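Local coordinates for putative molybdenum carrier protein (Syntrophus aciditrophicus SB, PDB 3IMK), which is of unproven function but is a putative molybdenum carrier of the circularly permuted YpsA branch of the SLOG superfamily, at residues P6-I11 and Q130-A135; L78-G83 and P143-A148; P102-D107 and T118-W123. All coordinates share one frame; numbering follows the deposited sequence.

In the fold
All three contacts share one six-stranded parallel sheet with helices on its faces. Contact 1 joins strands 10-12 and 131-135 in its middle; contact 2 sets the next strand, 76-81, against helix 145-157; contact 3 packs the edge strand 103-107 under helix 113-126. Their centres lie about 17 Å (1 to 2), 12 Å (1 to 3) and 14 Å (2 to 3) apart. Along the chain the segments run 6-11, 78-83, 102-107, 118-123, 130-135, 143-148, so contacts 1 and 2 interlock while contact 3 is closed locally within both. Contact 1 thus brings the N-terminal segment beside a late strand, and contact 2 ties the last helix to mid-chain, in one compact, Rossmann-like alpha/beta unit.

Contact 1. Residues P6-I11 and Q130-A135; sequences PAITKI and QVLNIA
Q130 O is the meeting point of the two segments, gripped by the backbone of T9 and K10 where two parallel strands of the Rossmann-like sheet begin side by side. T9 N donates to Q130 O at 2.9 Å, but bent (136° at the hydrogen); K10 N reaches the same Q130 O at 3.3 Å and straighter. Both donors come from the same face of the carbonyl plane, tilted out of it. One step on, L132 N returns the bond to K10 O at 2.9 Å and nearly straight, 168°, which sets the parallel register of K10 beside V131 and I11 beside L132. CA-H...O contacts, such as I11 CA to L132 O, fill in between these bonds.

The side chains sort by face. On one, I11 CG2 meets I134 CD1 at 3.8 Å, the two isoleucines crossing at a slant two residues apart in register; with L132 they line the face covered by helices 19-29, 113-126 and 145-157. On the other, K10 CB passes V131 CG2 at 4.2 Å, and the extended lysine chain then leads away from strand 131-135 to NZ, which hydrogen-bonds a tetraethylene glycol, probably from the crystallisation liquor.

What positions Q130 lies further out. Its backbone N and that of V131 both donate to D75 OD2, just ahead of the neighbouring strand 76-81, and Q130 CG presses on A7 O at 3.2 Å. Beyond CG the glutamine chain is extended, carrying the amide out along A7 and T9. T9 OG1 stands between its own N and carbonyl carbon, chi1 61°, on the Q130 side; a water sits 2.7 Å from that OG1 and donates to Q130 OE1 at 2.9 Å.

Contact 2. Residues L78-G83 and P143-A148; sequences LIISHG and PEIYQA
H82 reaches from the loop after strand 76-81 to the N-terminal part of helix 145-157, at the C-terminal edge of the parallel sheet, where Rossmann-like folds commonly place their ligand sites. Its CB points toward the helix, and with CG anti to the carbonyl carbon (chi1 -63°) the ring is carried across to E144 and A148. H82 ND1 passes I145 CD1 at 4.1 Å, while its polar bond goes to D142 OD2; the other oxygen of D142 holds E144 N, so one aspartate orients both the ring and the residue beside it. H82 CE1, next round the ring, sits 3.8 Å from A148 CB and 3.9 Å from E144 CB. NE2, at the tip, also rests near A148 CB, with E144 OE1 above one ring face and towards the rim, the carboxylate plane turned 69° from the ring. With an alanine in place of H82, D142 OD2 would probably lose this partner and a gap open beside A148 and E144.

Deeper in, I145 CD1 plugs the angle between strand and helix, 3.9 Å from I80 CG2 and 3.7 Å from I80 O. No hydrogen bond crosses between the segments, so the contact is carbon packing; the polar tie runs through D142, just ahead of P143. I80 O, buried under I145 CD1, has no polar partner in the model, a cost the apolar packing presumably offsets.

Contact 3. Residues P102-D107 and T118-W123; sequences PCLHID and TLINSW
L104 and W123 form the tight part of this contact. L104 CB lies over the indole, 3.8 Å from the centroid of the five-membered ring of W123 and only 15° off its normal, a clear CH-pi contact. The indole gets there because W123 CG is anti to its backbone N (chi1 170°), which swings the ring away from the helix and under the strand. Beyond CB, L104 CD2 turns up to the helix backbone, 3.8 Å from I120 CA, and meets I120 CG1 with the two side chains crossing at about a right angle.

Strand 103-107 and helix 113-126 are the first two elements of a beta-alpha-beta crossover that ends in strand 131-135; strand 103-107 and the helical segment 118-123 run almost exactly antiparallel (177°), 10.0 Å apart at the closest approach of their axes. I120, buried behind L104, also touches L78 of the neighbouring strand and L152 and F156 of helix 145-157.

Packing slackens towards the C-terminal end of the strand, where I106 CD1 comes no closer than 4.4 Å to L119 CD2, and L119 is exposed. At the other end it stays close, with P102 CB 3.9 Å from W123 NE1, but gives way to solvent at the NE1 edge of the indole: one water molecule, in the ring plane, accepts from W123 NE1 at 3.0 Å and from C103 N at 3.2 Å.

Contact 1. Residues P6-I11 and Q130-A135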
# COMPACT_ATOMS: atom_id res chain seq x y z
N PRO A 6 -16.18 2.46 4.17
CA PRO A 6 -15.31 2.40 3.00
C PRO A 6 -15.79 1.28 2.04
O PRO A 6 -16.31 0.26 2.51
CB PRO A 6 -13.94 2.02 3.59
CG PRO A 6 -14.00 2.46 4.98
CD PRO A 6 -15.43 2.21 5.41
N ALA A 7 -15.69 1.50 0.74
CA ALA A 7 -16.00 0.47 -0.23
C ALA A 7 -14.74 0.03 -0.95
O ALA A 7 -14.49 0.39 -2.09
CB ALA A 7 -17.07 0.96 -1.24
N ILE A 8 -13.90 -0.75 -0.25
CA ILE A 8 -12.64 -1.17 -0.83
C ILE A 8 -12.88 -2.40 -1.71
O ILE A 8 -13.09 -3.52 -1.19
CB ILE A 8 -11.57 -1.44 0.25
CG1 ILE A 8 -11.38 -0.22 1.14
CG2 ILE A 8 -10.21 -1.84 -0.36
CD1 ILE A 8 -11.00 1.06 0.44
N THR A 9 -12.88 -2.19 -3.02
CA THR A 9 -13.12 -3.24 -3.98
C THR A 9 -11.85 -3.92 -4.43
O THR A 9 -11.89 -4.99 -5.01
CB THR A 9 -13.85 -2.68 -5.21
OG1 THR A 9 -12.98 -1.68 -5.79
CG2 THR A 9 -15.23 -2.09 -4.81
N LYS A 10 -10.70 -3.28 -4.20
CA LYS A 10 -9.41 -3.87 -4.60
C LYS A 10 -8.27 -3.20 -3.84
O LYS A 10 -8.28 -1.96 -3.68
CB LYS A 10 -9.17 -3.72 -6.11
CG LYS A 10 -7.99 -4.54 -6.69
CD LYS A 10 -7.85 -4.35 -8.20
CE LYS A 10 -6.76 -5.25 -8.83
NZ LYS A 10 -6.69 -5.38 -10.36
N ILE A 11 -7.31 -4.01 -3.37
CA ILE A 11 -6.05 -3.55 -2.79
C ILE A 11 -4.96 -3.88 -3.76
O ILE A 11 -4.90 -5.01 -4.25
CB ILE A 11 -5.79 -4.18 -1.42
CG1 ILE A 11 -6.76 -3.58 -0.39
CG2 ILE A 11 -4.31 -3.96 -0.97
CD1 ILE A 11 -6.83 -4.34 0.97
N GLN A 130 -11.83 3.40 -3.85
CA GLN A 130 -12.23 1.99 -3.88
C GLN A 130 -11.09 1.03 -4.23
O GLN A 130 -11.01 -0.06 -3.68
CB GLN A 130 -13.40 1.83 -4.84
CG GLN A 130 -14.69 2.58 -4.45
CD GLN A 130 -15.92 2.22 -5.30
OE1 GLN A 130 -15.84 1.47 -6.26
NE2 GLN A 130 -17.04 2.79 -4.95
N VAL A 131 -10.24 1.43 -5.18
CA VAL A 131 -9.02 0.73 -5.52
C VAL A 131 -7.89 1.44 -4.78
O VAL A 131 -7.58 2.63 -5.10
CB VAL A 131 -8.76 0.71 -7.02
CG1 VAL A 131 -7.43 -0.02 -7.32
CG2 VAL A 131 -9.95 0.04 -7.81
N LEU A 132 -7.39 0.78 -3.74
CA LEU A 132 -6.44 1.36 -2.83
C LEU A 132 -5.05 0.80 -3.01
O LEU A 132 -4.86 -0.41 -2.82
CB LEU A 132 -6.90 1.12 -1.40
CG LEU A 132 -5.99 1.60 -0.27
CD1 LEU A 132 -5.81 3.12 -0.30
CD2 LEU A 132 -6.58 1.17 1.10
N ASN A 133 -4.08 1.64 -3.39
CA ASN A 133 -2.66 1.28 -3.44
C ASN A 133 -2.06 1.48 -2.05
O ASN A 133 -2.31 2.50 -1.43
CB ASN A 133 -1.96 2.18 -4.43
CG ASN A 133 -0.45 1.93 -4.55
OD1 ASN A 133 -0.02 0.78 -4.55
ND2 ASN A 133 0.32 2.99 -4.74
N ILE A 134 -1.35 0.46 -1.57
CA ILE A 134 -0.73 0.52 -0.24
C ILE A 134 0.76 0.35 -0.47
O ILE A 134 1.22 -0.59 -1.13
CB ILE A 134 -1.29 -0.55 0.71
CG1 ILE A 134 -2.80 -0.36 0.81
CG2 ILE A 134 -0.57 -0.44 2.09
CD1 ILE A 134 -3.53 -1.39 1.71
N ALA A 135 1.53 1.25 0.12
CA ALA A 135 2.98 1.34 -0.05
C ALA A 135 3.67 1.57 1.27
O ALA A 135 3.10 2.03 2.24
CB ALA A 135 3.30 2.51 -1.04
O HOH W 1 -13.93 -0.08 -7.73

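Contact 2. Residues L78-G83 and P143-A148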
# COMPACT_ATOMS: atom_id res chain seq x y z
N LEU A 78 -2.15 4.89 0.10
CA LEU A 78 -1.92 4.90 1.53
C LEU A 78 -0.45 4.51 1.72
O LEU A 78 -0.07 3.43 1.25
CB LEU A 78 -2.82 3.90 2.24
CG LEU A 78 -2.54 3.60 3.72
CD1 LEU A 78 -2.69 4.87 4.58
CD2 LEU A 78 -3.51 2.52 4.22
N ILE A 79 0.36 5.33 2.40
CA ILE A 79 1.78 5.05 2.65
C ILE A 79 1.94 4.86 4.17
O ILE A 79 1.55 5.72 4.94
CB ILE A 79 2.74 6.18 2.16
CG1 ILE A 79 2.40 6.57 0.71
CG2 ILE A 79 4.18 5.67 2.28
CD1 ILE A 79 3.19 7.75 0.14
N ILE A 80 2.47 3.72 4.58
CA ILE A 80 2.63 3.39 5.99
C ILE A 80 4.14 3.29 6.31
O ILE A 80 4.86 2.58 5.63
CB ILE A 80 1.92 2.05 6.30
CG1 ILE A 80 0.48 2.06 5.80
CG2 ILE A 80 2.01 1.78 7.83
CD1 ILE A 80 -0.20 0.66 5.73
N SER A 81 4.58 3.95 7.39
CA SER A 81 5.97 3.92 7.81
C SER A 81 6.08 4.07 9.31
O SER A 81 5.10 4.37 10.00
CB SER A 81 6.75 5.07 7.18
OG SER A 81 6.41 6.31 7.74
N HIS A 82 7.31 3.90 9.77
CA HIS A 82 7.77 4.40 11.07
C HIS A 82 8.79 5.47 10.81
O HIS A 82 9.89 5.16 10.34
CB HIS A 82 8.35 3.29 11.96
CG HIS A 82 7.36 2.23 12.33
ND1 HIS A 82 7.41 0.96 11.78
CD2 HIS A 82 6.31 2.23 13.19
CE1 HIS A 82 6.44 0.23 12.31
NE2 HIS A 82 5.74 0.98 13.16
N GLY A 83 8.40 6.72 11.00
CA GLY A 83 9.28 7.85 10.74
C GLY A 83 9.03 8.51 9.38
O GLY A 83 8.19 8.08 8.58
N PRO A 143 11.98 -3.85 10.16
CA PRO A 143 11.55 -5.18 10.54
C PRO A 143 10.15 -5.24 11.15
O PRO A 143 9.60 -6.32 11.21
CB PRO A 143 12.59 -5.63 11.57
CG PRO A 143 13.76 -4.76 11.32
CD PRO A 143 13.18 -3.44 10.91
N GLU A 144 9.58 -4.11 11.55
CA GLU A 144 8.26 -4.06 12.17
C GLU A 144 7.18 -3.64 11.17
O GLU A 144 5.98 -3.66 11.53
CB GLU A 144 8.22 -3.06 13.36
CG GLU A 144 9.11 -3.46 14.54
CD GLU A 144 9.08 -2.48 15.73
OE1 GLU A 144 8.72 -1.29 15.53
OE2 GLU A 144 9.43 -2.90 16.85
N ILE A 145 7.53 -3.25 9.95
CA ILE A 145 6.51 -2.69 9.06
C ILE A 145 5.48 -3.69 8.54
O ILE A 145 4.32 -3.35 8.39
CB ILE A 145 7.13 -1.85 7.92
CG1 ILE A 145 6.07 -0.92 7.32
CG2 ILE A 145 7.75 -2.75 6.84
CD1 ILE A 145 5.52 0.08 8.24
N TYR A 146 5.88 -4.95 8.32
CA TYR A 146 4.93 -5.95 7.81
C TYR A 146 3.80 -6.14 8.82
O TYR A 146 2.63 -6.01 8.50
CB TYR A 146 5.66 -7.29 7.55
CG TYR A 146 4.69 -8.38 7.15
CD1 TYR A 146 4.06 -9.16 8.10
CD2 TYR A 146 4.40 -8.62 5.81
CE1 TYR A 146 3.13 -10.12 7.74
CE2 TYR A 146 3.49 -9.56 5.44
CZ TYR A 146 2.87 -10.34 6.42
OH TYR A 146 1.95 -11.30 6.05
N GLN A 147 4.17 -6.43 10.07
CA GLN A 147 3.12 -6.72 11.05
C GLN A 147 2.33 -5.45 11.44
O GLN A 147 1.14 -5.54 11.74
CB GLN A 147 3.67 -7.38 12.32
CG GLN A 147 2.58 -7.99 13.22
CD GLN A 147 1.74 -9.04 12.49
OE1 GLN A 147 2.31 -9.94 11.85
NE2 GLN A 147 0.41 -8.93 12.55
N ALA A 148 3.00 -4.32 11.47
CA ALA A 148 2.30 -3.09 11.77
C ALA A 148 1.23 -2.80 10.71
O ALA A 148 0.11 -2.34 11.04
CB ALA A 148 3.29 -1.93 11.83

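Contact 3. Residues P102-D107 and T118-W123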
# COMPACT_ATOMS: atom_id res chain seq x y z
N PRO A 102 -5.10 11.25 -4.50
CA PRO A 102 -5.20 11.30 -3.06
C PRO A 102 -4.13 10.44 -2.43
O PRO A 102 -3.83 9.33 -2.90
CB PRO A 102 -6.61 10.75 -2.77
CG PRO A 102 -7.38 11.02 -4.04
CD PRO A 102 -6.39 10.92 -5.14
N CYS A 103 -3.55 10.94 -1.37
CA CYS A 103 -2.43 10.29 -0.71
C CYS A 103 -2.49 10.59 0.80
O CYS A 103 -2.67 11.74 1.20
CB CYS A 103 -1.13 10.74 -1.36
SG CYS A 103 0.36 9.90 -0.69
N LEU A 104 -2.40 9.55 1.61
CA LEU A 104 -2.33 9.66 3.04
C LEU A 104 -1.13 8.92 3.51
O LEU A 104 -1.00 7.73 3.27
CB LEU A 104 -3.62 9.07 3.66
CG LEU A 104 -3.69 9.03 5.19
CD1 LEU A 104 -3.53 10.42 5.81
CD2 LEU A 104 -4.99 8.36 5.67
N HIS A 105 -0.25 9.59 4.24
CA HIS A 105 0.88 8.98 4.89
C HIS A 105 0.56 8.84 6.39
O HIS A 105 0.36 9.85 7.06
CB HIS A 105 2.14 9.87 4.75
CG HIS A 105 3.30 9.39 5.59
ND1 HIS A 105 4.27 10.24 6.10
CD2 HIS A 105 3.64 8.13 5.98
CE1 HIS A 105 5.14 9.52 6.80
NE2 HIS A 105 4.80 8.24 6.73
N ILE A 106 0.55 7.59 6.85
CA ILE A 106 0.44 7.24 8.27
C ILE A 106 1.85 6.92 8.77
O ILE A 106 2.47 5.95 8.35
CB ILE A 106 -0.49 6.05 8.48
CG1 ILE A 106 -1.92 6.42 8.09
CG2 ILE A 106 -0.44 5.53 9.93
CD1 ILE A 106 -2.56 7.63 8.88
N ASP A 107 2.32 7.71 9.74
CA ASP A 107 3.59 7.51 10.42
C ASP A 107 3.24 6.89 11.80
O ASP A 107 2.77 7.56 12.70
CB ASP A 107 4.34 8.84 10.57
CG ASP A 107 5.66 8.69 11.27
OD1 ASP A 107 5.95 7.62 11.87
OD2 ASP A 107 6.48 9.64 11.22
N THR A 118 -8.99 5.34 12.04
CA THR A 118 -10.03 6.39 11.92
C THR A 118 -9.70 7.37 10.80
O THR A 118 -10.56 7.72 9.96
CB THR A 118 -10.21 7.10 13.22
OG1 THR A 118 -10.70 6.14 14.16
CG2 THR A 118 -11.22 8.30 13.12
N LEU A 119 -8.46 7.83 10.77
CA LEU A 119 -8.03 8.72 9.69
C LEU A 119 -8.18 8.10 8.30
O LEU A 119 -8.56 8.78 7.33
CB LEU A 119 -6.59 9.22 9.88
CG LEU A 119 -6.37 10.52 10.65
CD1 LEU A 119 -7.24 10.76 11.85
CD2 LEU A 119 -4.88 10.73 10.97
N ILE A 120 -7.78 6.83 8.15
CA ILE A 120 -7.88 6.15 6.88
C ILE A 120 -9.37 6.02 6.46
O ILE A 120 -9.72 6.17 5.29
CB ILE A 120 -7.18 4.75 6.90
CG1 ILE A 120 -5.69 4.88 7.28
CG2 ILE A 120 -7.36 4.04 5.53
CD1 ILE A 120 -5.01 3.56 7.65
N ASN A 121 -10.21 5.71 7.41
CA ASN A 121 -11.65 5.64 7.13
C ASN A 121 -12.17 6.99 6.61
O ASN A 121 -12.90 7.04 5.61
CB ASN A 121 -12.38 5.16 8.39
CG ASN A 121 -13.88 5.10 8.24
OD1 ASN A 121 -14.53 6.14 8.24
ND2 ASN A 121 -14.42 3.89 8.17
N SER A 122 -11.85 8.09 7.28
CA SER A 122 -12.34 9.39 6.87
C SER A 122 -11.82 9.72 5.45
O SER A 122 -12.56 10.22 4.58
CB SER A 122 -11.84 10.42 7.87
OG SER A 122 -12.44 10.21 9.14
N TRP A 123 -10.55 9.40 5.18
CA TRP A 123 -9.92 9.74 3.93
C TRP A 123 -10.48 8.91 2.77
O TRP A 123 -10.76 9.41 1.68
CB TRP A 123 -8.38 9.55 4.08
CG TRP A 123 -7.55 9.62 2.81
CD1 TRP A 123 -7.19 10.73 2.14
CD2 TRP A 123 -6.95 8.52 2.15
NE1 TRP A 123 -6.40 10.39 1.06
CE2 TRP A 123 -6.23 9.03 1.06
CE3 TRP A 123 -6.93 7.14 2.39
CZ2 TRP A 123 -5.53 8.21 0.20
CZ3 TRP A 123 -6.21 6.33 1.53
CH2 TRP A 123 -5.56 6.86 0.44
O HOH W 2 -5.67 12.99 -0.22